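Local coordinates for protein 2-C-methyl-D-erythritol 2,4-cyclodiphosphate synthase (Francisella tularensis subsp. tularensis, PDB 3RE3) that catalyses conversion of 4-diphosphocytidyl-2-C-methyl-D-erythritol 2-phosphate to 2-C-methyl-D-erythritol 2,4-cyclodiphosphate, with loss of CMP, in non-mevalonate isoprenoid synthesis, at residues S98-T103 against T154-L159; K117-L122 against I133-T138; I104-P109 against E150-H155. All blocks are in the same frame, centred on the assembly; numbering follows the deposited sequence.

Contact 1: S98-T103 against T154-L159; sequences SNIDCT and THVVCL. With NA (sodium ion), chain F.
Val-156 holds CG1 opposite its own backbone N (chi1 -179°), and the rotation splits its two methyls between neighbours on the facing strand: CG1 lies 3.7 Å from CG2 of Ile-100, and CG2 lies 3.8 Å from SG of Cys-102. Asn-99 folds its amide between its backbone N and carbonyl carbon (chi1 85°), which carries OD1 to 3.0 Å from the sodium ion while ND2 rests 3.8 Å from CB of Leu-159. Strands 98-103 and 154-159 run antiparallel, their axes inclined at 169°. Backbone bonds such as Asp-101 N to Val-157 O (2.8 Å) and Thr-103 N to His-155 O (2.7 Å) fix the pairing. Regularity ends at Ser-98 and Asn-99, a classic beta bulge facing Leu-159: Leu-159 O accepts Ser-98 N at 2.8 Å and, weakly, Asn-99 N at 3.4 Å. Ile-100, Cys-102, Val-156 and Cys-158 share an apolar face turned partly to helix 45-57. The other face, with Asn-99, Asp-101, Thr-103, His-155, Val-157 and Leu-159, meets neighbouring subunits: Gly-56 O of the second subunit also binds the sodium, and the His-155 rings of all three chains meet edge-to-face. The buried Asp-101 carboxylate is gripped at OD1 by Lys-136 and Asn-134 and at OD2 by His-10 N of the second subunit. Such partners would probably favour its charged form, on a mixed face that carries both polar and apolar groups to the subunit interface.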
loop_
_atom_site.group_PDB
_atom_site.type_symbol
_atom_site.label_atom_id
_atom_site.label_comp_id
_atom_site.label_asym_id
_atom_site.label_seq_id
_atom_site.Cartn_x
_atom_site.Cartn_y
_atom_site.Cartn_z
ATOM N N SER A 98 -14.711 -3.656 11.164
ATOM C CA SER A 98 -15.218 -4.678 10.283
ATOM C C SER A 98 -14.129 -5.736 10.116
ATOM O O SER A 98 -14.295 -6.879 10.531
ATOM C CB SER A 98 -15.579 -4.068 8.944
ATOM O OG SER A 98 -16.045 -5.064 8.064
ATOM N N ASN A 99 -13.007 -5.350 9.510
ATOM C CA ASN A 99 -11.867 -6.260 9.378
ATOM C C ASN A 99 -10.529 -5.565 9.170
ATOM O O ASN A 99 -10.467 -4.400 8.794
ATOM C CB ASN A 99 -12.109 -7.309 8.286
ATOM C CG ASN A 99 -11.751 -6.812 6.896
ATOM O OD1 ASN A 99 -10.832 -7.327 6.273
ATOM N ND2 ASN A 99 -12.489 -5.830 6.395
ATOM N N ILE A 100 -9.452 -6.294 9.426
ATOM C CA ILE A 100 -8.110 -5.763 9.254
ATOM C C ILE A 100 -7.262 -6.697 8.413
ATOM O O ILE A 100 -7.253 -7.906 8.653
ATOM C CB ILE A 100 -7.420 -5.589 10.604
ATOM C CG1 ILE A 100 -8.135 -4.511 11.409
ATOM C CG2 ILE A 100 -5.953 -5.246 10.396
ATOM C CD1 ILE A 100 -7.729 -4.475 12.847
ATOM N N ASP A 101 -6.552 -6.136 7.435
ATOM C CA ASP A 101 -5.590 -6.911 6.647
ATOM C C ASP A 101 -4.148 -6.408 6.783
ATOM O O ASP A 101 -3.878 -5.223 6.622
ATOM C CB ASP A 101 -5.999 -6.945 5.176
ATOM C CG ASP A 101 -5.393 -8.128 4.439
ATOM O OD1 ASP A 101 -4.789 -8.992 5.106
ATOM O OD2 ASP A 101 -5.533 -8.212 3.201
ATOM N N CYS A 102 -3.221 -7.310 7.075
ATOM C CA CYS A 102 -1.828 -6.909 7.296
ATOM C C CYS A 102 -0.905 -7.659 6.368
ATOM O O CYS A 102 -1.046 -8.875 6.176
ATOM C CB CYS A 102 -1.385 -7.181 8.730
ATOM S SG CYS A 102 -2.414 -6.461 10.001
ATOM N N THR A 103 0.033 -6.920 5.784
ATOM C CA THR A 103 1.115 -7.520 5.020
ATOM C C THR A 103 2.470 -7.140 5.628
ATOM O O THR A 103 2.892 -5.989 5.599
ATOM C CB THR A 103 1.052 -7.110 3.544
ATOM O OG1 THR A 103 -0.262 -7.361 3.040
ATOM C CG2 THR A 103 2.076 -7.888 2.716
ATOM N N THR A 154 5.683 -3.069 7.170
ATOM C CA THR A 154 4.344 -3.652 7.190
ATOM C C THR A 154 3.365 -2.659 6.618
ATOM O O THR A 154 3.477 -1.453 6.850
ATOM C CB THR A 154 3.868 -4.084 8.595
ATOM O OG1 THR A 154 4.182 -3.066 9.547
ATOM C CG2 THR A 154 4.550 -5.348 9.016
ATOM N N HIS A 155 2.435 -3.192 5.832
ATOM C CA HIS A 155 1.253 -2.479 5.378
ATOM C C HIS A 155 0.022 -3.010 6.112
ATOM O O HIS A 155 -0.200 -4.218 6.196
ATOM C CB HIS A 155 1.047 -2.696 3.887
ATOM C CG HIS A 155 1.912 -1.842 3.016
ATOM N ND1 HIS A 155 1.520 -0.598 2.582
ATOM C CD2 HIS A 155 3.130 -2.072 2.467
ATOM C CE1 HIS A 155 2.466 -0.086 1.808
ATOM N NE2 HIS A 155 3.454 -0.959 1.731
ATOM N N VAL A 156 -0.782 -2.105 6.640
ATOM C CA VAL A 156 -2.066 -2.489 7.205
ATOM C C VAL A 156 -3.169 -1.693 6.527
ATOM O O VAL A 156 -3.018 -0.498 6.269
ATOM C CB VAL A 156 -2.142 -2.243 8.726
ATOM C CG1 VAL A 156 -3.501 -2.688 9.267
ATOM C CG2 VAL A 156 -1.029 -2.973 9.442
ATOM N N VAL A 157 -4.262 -2.377 6.218
ATOM C CA VAL A 157 -5.514 -1.720 5.879
ATOM C C VAL A 157 -6.594 -2.180 6.859
ATOM O O VAL A 157 -6.687 -3.363 7.204
ATOM C CB VAL A 157 -5.961 -2.026 4.440
ATOM C CG1 VAL A 157 -5.123 -1.254 3.447
ATOM C CG2 VAL A 157 -5.925 -3.533 4.169
ATOM N N CYS A 158 -7.399 -1.239 7.326
ATOM C CA CYS A 158 -8.542 -1.578 8.161
ATOM C C CYS A 158 -9.792 -0.999 7.546
ATOM O O CYS A 158 -9.728 0.005 6.834
ATOM C CB CYS A 158 -8.384 -1.045 9.584
ATOM S SG CYS A 158 -8.162 0.709 9.634
ATOM N N LEU A 159 -10.920 -1.662 7.797
ATOM C CA LEU A 159 -12.241 -1.141 7.439
ATOM C C LEU A 159 -13.061 -0.973 8.706
ATOM O O LEU A 159 -13.239 -1.923 9.456
ATOM C CB LEU A 159 -12.961 -2.089 6.496
ATOM C CG LEU A 159 -14.189 -1.570 5.766
ATOM C CD1 LEU A 159 -13.927 -0.235 5.087
ATOM C CD2 LEU A 159 -14.638 -2.594 4.742
HETATM NA NA NA F . -9.336 -9.740 7.218
#

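Contact 2: K117-L122 against I133-T138; sequences KMRACL and INIKAT
Arg-119 reaches from the helix to the sheet edge, and its NE donates to Ile-133 O at 2.7 Å, nearly straight (165°) and with the oxygen in the guanidinium plane. The bend at chi3 (83°) swings the guanidinium edge onto that carbonyl, while NH1 adds only a weak bond to Ile-133 O at 3.2 Å. Beside this polar grip lies the tight apolar part: CD1 of Ile-135 sits against Met-118 CB (3.5 Å) and Arg-119 CG (3.5 Å), with Leu-122 CD1 farther off at 4.2 Å. The Arg-119 and Ile-135 side chains run antiparallel alongside each other. Contact between Leu-122 and the Ile-133 side chain is doubtful, since two conformers of Ile-133 are deposited. Met-118, a selenomethionine, meets the strand through CB, while its extended chain runs on to Ile-104 and Met-111. The solvent side is that of Lys-117, exposed and directed away from the strand. The axes pass 8.6 Å apart at 152°, the return of helix 115-126 over its sheet in a beta-alpha-beta unit with strands 96-105 and 133-138. Asn-134 OD1 lies over a guanidinium face but bonds to Gly-61 N of the second subunit, and Gly-59 O of the second subunit takes a weak bond from Arg-119 NH1. The arginine thus satisfies a carbonyl on one of the sheet's two outermost strands within this chain, and its charge would probably polarise that carbonyl.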
loop_
_atom_site.group_PDB
_atom_site.type_symbol
_atom_site.label_atom_id
_atom_site.label_comp_id
_atom_site.label_asym_id
_atom_site.label_seq_id
_atom_site.Cartn_x
_atom_site.Cartn_y
_atom_site.Cartn_z
ATOM N N LYS A 117 -0.042 -16.651 16.370
ATOM C CA LYS A 117 0.112 -16.063 17.677
ATOM C C LYS A 117 -0.208 -14.583 17.615
ATOM O O LYS A 117 -0.890 -14.066 18.492
ATOM C CB LYS A 117 1.519 -16.294 18.234
ATOM C CG LYS A 117 1.695 -17.627 18.919
ATOM C CD LYS A 117 3.088 -17.791 19.505
ATOM C CE LYS A 117 4.146 -17.993 18.417
ATOM N NZ LYS A 117 5.539 -17.993 18.969
HETATM N N MSE A 118 0.289 -13.909 16.578
HETATM C CA MSE A 118 0.035 -12.485 16.418
HETATM C C MSE A 118 -1.462 -12.213 16.277
HETATM O O MSE A 118 -1.983 -11.254 16.848
HETATM C CB MSE A 118 0.745 -11.925 15.196
HETATM C CG MSE A 118 2.259 -12.011 15.230
HETATM SE SE MSE A 118 2.952 -11.339 13.510
HETATM C CE MSE A 118 4.851 -11.743 13.756
ATOM N N ARG A 119 -2.145 -13.054 15.507
ATOM C CA ARG A 119 -3.545 -12.833 15.229
ATOM C C ARG A 119 -4.359 -12.959 16.511
ATOM O O ARG A 119 -5.247 -12.151 16.765
ATOM C CB ARG A 119 -4.056 -13.826 14.195
ATOM C CG ARG A 119 -3.474 -13.666 12.832
ATOM C CD ARG A 119 -4.081 -14.692 11.894
ATOM N NE ARG A 119 -5.367 -14.262 11.360
ATOM C CZ ARG A 119 -6.290 -15.088 10.882
ATOM N NH1 ARG A 119 -7.422 -14.607 10.395
ATOM N NH2 ARG A 119 -6.082 -16.399 10.891
ATOM N N ALA A 120 -4.042 -13.968 17.316
ATOM C CA ALA A 120 -4.779 -14.239 18.541
ATOM C C ALA A 120 -4.545 -13.108 19.529
ATOM O O ALA A 120 -5.474 -12.592 20.160
ATOM C CB ALA A 120 -4.337 -15.560 19.137
ATOM N N CYS A 121 -3.286 -12.731 19.642
ATOM C CA CYS A 121 -2.870 -11.651 20.512
ATOM C C CYS A 121 -3.627 -10.364 20.211
ATOM O O CYS A 121 -4.163 -9.735 21.110
ATOM C CB CYS A 121 -1.359 -11.416 20.359
ATOM S SG CYS A 121 -0.740 -9.936 21.150
ATOM N N LEU A 122 -3.658 -9.967 18.946
ATOM C CA LEU A 122 -4.253 -8.691 18.594
ATOM C C LEU A 122 -5.782 -8.757 18.560
ATOM O O LEU A 122 -6.454 -7.819 18.978
ATOM C CB LEU A 122 -3.707 -8.183 17.261
ATOM C CG LEU A 122 -2.201 -8.262 16.979
ATOM C CD1 LEU A 122 -1.962 -7.949 15.513
ATOM C CD2 LEU A 122 -1.371 -7.347 17.865
ATOM N N ILE A 133 -9.091 -10.329 11.548
ATOM C CA ILE A 133 -7.750 -9.762 11.314
ATOM C C ILE A 133 -6.766 -10.703 10.617
ATOM O O ILE A 133 -6.325 -11.698 11.176
ATOM C CB ILE A 133 -7.084 -9.194 12.586
ATOM C CG1 ILE A 133 -5.614 -8.907 12.291
ATOM C CG2 ILE A 133 -7.197 -10.163 13.760
ATOM C CD1 ILE A 133 -4.963 -7.959 13.290
ATOM N N ASN A 134 -6.405 -10.351 9.398
ATOM C CA ASN A 134 -5.563 -11.195 8.580
ATOM C C ASN A 134 -4.150 -10.651 8.578
ATOM O O ASN A 134 -3.943 -9.443 8.448
ATOM C CB ASN A 134 -6.102 -11.218 7.155
ATOM C CG ASN A 134 -5.589 -12.374 6.370
ATOM O OD1 ASN A 134 -6.135 -13.472 6.445
ATOM N ND2 ASN A 134 -4.519 -12.148 5.610
ATOM N N ILE A 135 -3.183 -11.553 8.720
ATOM C CA ILE A 135 -1.766 -11.205 8.705
ATOM C C ILE A 135 -1.068 -12.132 7.739
ATOM O O ILE A 135 -1.033 -13.350 7.951
ATOM C CB ILE A 135 -1.115 -11.440 10.083
ATOM C CG1 ILE A 135 -1.754 -10.569 11.171
ATOM C CG2 ILE A 135 0.347 -11.182 10.008
ATOM C CD1 ILE A 135 -1.281 -10.930 12.570
ATOM N N LYS A 136 -0.506 -11.566 6.676
ATOM C CA LYS A 136 0.300 -12.360 5.746
ATOM C C LYS A 136 1.725 -11.804 5.633
ATOM O O LYS A 136 1.964 -10.635 5.909
ATOM C CB LYS A 136 -0.366 -12.441 4.372
ATOM C CG LYS A 136 -0.794 -11.101 3.828
ATOM C CD LYS A 136 -1.530 -11.255 2.526
ATOM C CE LYS A 136 -2.837 -10.527 2.593
ATOM N NZ LYS A 136 -2.648 -9.210 3.267
ATOM N N ALA A 137 2.673 -12.644 5.235
ATOM C CA ALA A 137 4.060 -12.186 5.093
ATOM C C ALA A 137 4.602 -12.488 3.703
ATOM O O ALA A 137 4.471 -13.612 3.216
ATOM C CB ALA A 137 4.936 -12.813 6.160
ATOM N N THR A 138 5.197 -11.487 3.058
ATOM C CA THR A 138 5.861 -11.718 1.773
ATOM C C THR A 138 7.316 -11.205 1.795
ATOM O O THR A 138 7.769 -10.620 2.776
ATOM C CB THR A 138 5.064 -11.086 0.589
ATOM O OG1 THR A 138 5.524 -11.611 -0.669
ATOM C CG2 THR A 138 5.167 -9.565 0.593
#

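Contact 3: I104-P109 against E150-H155; sequences IIAQAP and EGIATH
The last antiparallel pairing between strands 96-105 and 151-161, where the first strand gives way to a loop, brings Ile-105 opposite Ala-153. This is a hydrogen-bonded pair: Ile-105 N donates to Ala-153 O at 2.7 Å, and Ala-153 N returns a bond to Ile-105 O at 3.0 Å. One residue back, Ile-104 and Thr-154 form a non-hydrogen-bonded pair whose side chains run alongside each other off the same face. Thr-154 has chi1 of 44°, which leaves its methyl opposite the carbonyl carbon and delivers CG2 to 3.5 Å from CG1 of Ile-104. On the other sheet face, CD1 of Ile-105 meets the His-155 ring at its edge, in plane, 3.8 Å from CD2. Beyond Ile-105 the chains part, and a water bridges them: it accepts from Gln-107 N at 3.1 Å and donates to Gly-151 O at 2.7 Å. Ile-152 CG2 fills the same end of the contact, packing on Ala-106 CB and lying 3.8 Å from Ala-108 O, the carbonyl oxygen of the cis peptide to Pro-109. The side chain of Thr-154 is about 7 Å from a bound pyrophosphate, so this strand end lies near that ligand. Helix 45-57 packs on Ile-104, Ile-152 and Thr-154, whereas Ile-146 of helix 144-147 backs Ile-105 and Ala-153; strands 6-16 and 133-138 flank the pair within the sheet.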
loop_
_atom_site.group_PDB
_atom_site.type_symbol
_atom_site.label_atom_id
_atom_site.label_comp_id
_atom_site.label_asym_id
_atom_site.label_seq_id
_atom_site.Cartn_x
_atom_site.Cartn_y
_atom_site.Cartn_z
ATOM N N ILE A 104 3.137 -8.131 6.191
ATOM C CA ILE A 104 4.498 -7.965 6.665
ATOM C C ILE A 104 5.481 -8.225 5.537
ATOM O O ILE A 104 5.441 -9.278 4.906
ATOM C CB ILE A 104 4.794 -8.945 7.796
ATOM C CG1 ILE A 104 3.788 -8.738 8.928
ATOM C CG2 ILE A 104 6.234 -8.789 8.277
ATOM C CD1 ILE A 104 3.861 -9.786 9.994
ATOM N N ILE A 105 6.348 -7.255 5.280
ATOM C CA ILE A 105 7.368 -7.391 4.246
ATOM C C ILE A 105 8.755 -7.572 4.850
ATOM O O ILE A 105 9.308 -6.644 5.435
ATOM C CB ILE A 105 7.359 -6.155 3.337
ATOM C CG1 ILE A 105 5.915 -5.848 2.926
ATOM C CG2 ILE A 105 8.295 -6.363 2.143
ATOM C CD1 ILE A 105 5.771 -4.712 1.973
ATOM N N ALA A 106 9.302 -8.777 4.728
ATOM C CA ALA A 106 10.597 -9.094 5.338
ATOM C C ALA A 106 11.357 -10.163 4.573
ATOM O O ALA A 106 10.755 -11.117 4.097
ATOM C CB ALA A 106 10.392 -9.546 6.747
ATOM N N GLN A 107 12.679 -10.028 4.471
ATOM C CA GLN A 107 13.474 -11.120 3.918
ATOM C C GLN A 107 13.701 -12.133 5.029
ATOM O O GLN A 107 13.894 -13.326 4.785
ATOM C CB GLN A 107 14.786 -10.617 3.321
ATOM C CG GLN A 107 15.423 -11.593 2.355
ATOM C CD GLN A 107 14.558 -11.852 1.140
ATOM O OE1 GLN A 107 13.819 -10.980 0.685
ATOM N NE2 GLN A 107 14.651 -13.058 0.604
ATOM N N ALA A 108 13.641 -11.628 6.259
ATOM C CA ALA A 108 13.752 -12.445 7.460
ATOM C C ALA A 108 13.580 -11.532 8.683
ATOM O O ALA A 108 13.604 -10.310 8.538
ATOM C CB ALA A 108 15.090 -13.176 7.491
ATOM N N PRO A 109 13.357 -12.110 9.881
ATOM C CA PRO A 109 13.256 -13.544 10.207
ATOM C C PRO A 109 12.051 -14.218 9.570
ATOM O O PRO A 109 11.215 -13.545 8.960
ATOM C CB PRO A 109 13.075 -13.543 11.729
ATOM C CG PRO A 109 12.476 -12.203 12.031
ATOM C CD PRO A 109 13.119 -11.261 11.060
ATOM N N GLU A 150 18.119 -5.177 5.600
ATOM C CA GLU A 150 18.432 -3.988 6.383
ATOM C C GLU A 150 17.290 -3.610 7.321
ATOM O O GLU A 150 17.482 -2.888 8.298
ATOM C CB GLU A 150 18.842 -2.826 5.464
ATOM C CG GLU A 150 20.177 -3.106 4.750
ATOM C CD GLU A 150 20.469 -2.189 3.547
ATOM O OE1 GLU A 150 19.675 -1.270 3.261
ATOM O OE2 GLU A 150 21.521 -2.393 2.879
ATOM N N GLY A 151 16.099 -4.120 7.037
ATOM C CA GLY A 151 14.931 -3.787 7.830
ATOM C C GLY A 151 13.688 -4.486 7.324
ATOM O O GLY A 151 13.763 -5.296 6.396
ATOM N N ILE A 152 12.548 -4.171 7.935
ATOM C CA ILE A 152 11.267 -4.719 7.520
ATOM C C ILE A 152 10.180 -3.658 7.492
ATOM O O ILE A 152 10.287 -2.618 8.143
ATOM C CB ILE A 152 10.798 -5.846 8.448
ATOM C CG1 ILE A 152 10.722 -5.341 9.880
ATOM C CG2 ILE A 152 11.732 -7.038 8.363
ATOM C CD1 ILE A 152 10.415 -6.423 10.842
ATOM N N ALA A 153 9.132 -3.936 6.728
ATOM C CA ALA A 153 8.019 -3.020 6.634
ATOM C C ALA A 153 6.741 -3.790 6.834
ATOM O O ALA A 153 6.713 -5.014 6.710
ATOM C CB ALA A 153 8.008 -2.341 5.288
ATOM N N THR A 154 5.683 -3.069 7.170
ATOM C CA THR A 154 4.344 -3.652 7.190
ATOM C C THR A 154 3.365 -2.659 6.618
ATOM O O THR A 154 3.477 -1.453 6.850
ATOM C CB THR A 154 3.868 -4.084 8.595
ATOM O OG1 THR A 154 4.182 -3.066 9.547
ATOM C CG2 THR A 154 4.550 -5.348 9.016
ATOM N N HIS A 155 2.435 -3.192 5.832
ATOM C CA HIS A 155 1.253 -2.479 5.378
ATOM C C HIS A 155 0.022 -3.010 6.112
ATOM O O HIS A 155 -0.200 -4.218 6.196
ATOM C CB HIS A 155 1.047 -2.696 3.887
ATOM C CG HIS A 155 1.912 -1.842 3.016
ATOM N ND1 HIS A 155 1.520 -0.598 2.582
ATOM C CD2 HIS A 155 3.130 -2.072 2.467
ATOM C CE1 HIS A 155 2.466 -0.086 1.808
ATOM N NE2 HIS A 155 3.454 -0.959 1.731
HETATM O O HOH W 1 14.409 -7.842 5.769
#

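From the N terminus, strand 96-105 and the loop after it supply the first segments of contacts 1 and 3 in succession. The chain then runs through helix 115-126 to strand 133-138, and contact 2 closes this short loop, with ten residues between its segments. Strand 151-161 returns antiparallel: contact 3 closes the next larger loop, 104-109 to 150-155, and contact 1 the outermost, 98-103 to 154-159, so the three nest without crossing. Contacts 1 and 3 share Thr-154 and His-155 and prolong one strand pairing. Strand 133-138 of contact 2 lies beside strand 96-105: backbone hydrogen bonds link Asn-134 to Ile-100 and Cys-102, and Ile-104 to Lys-136 and Thr-138.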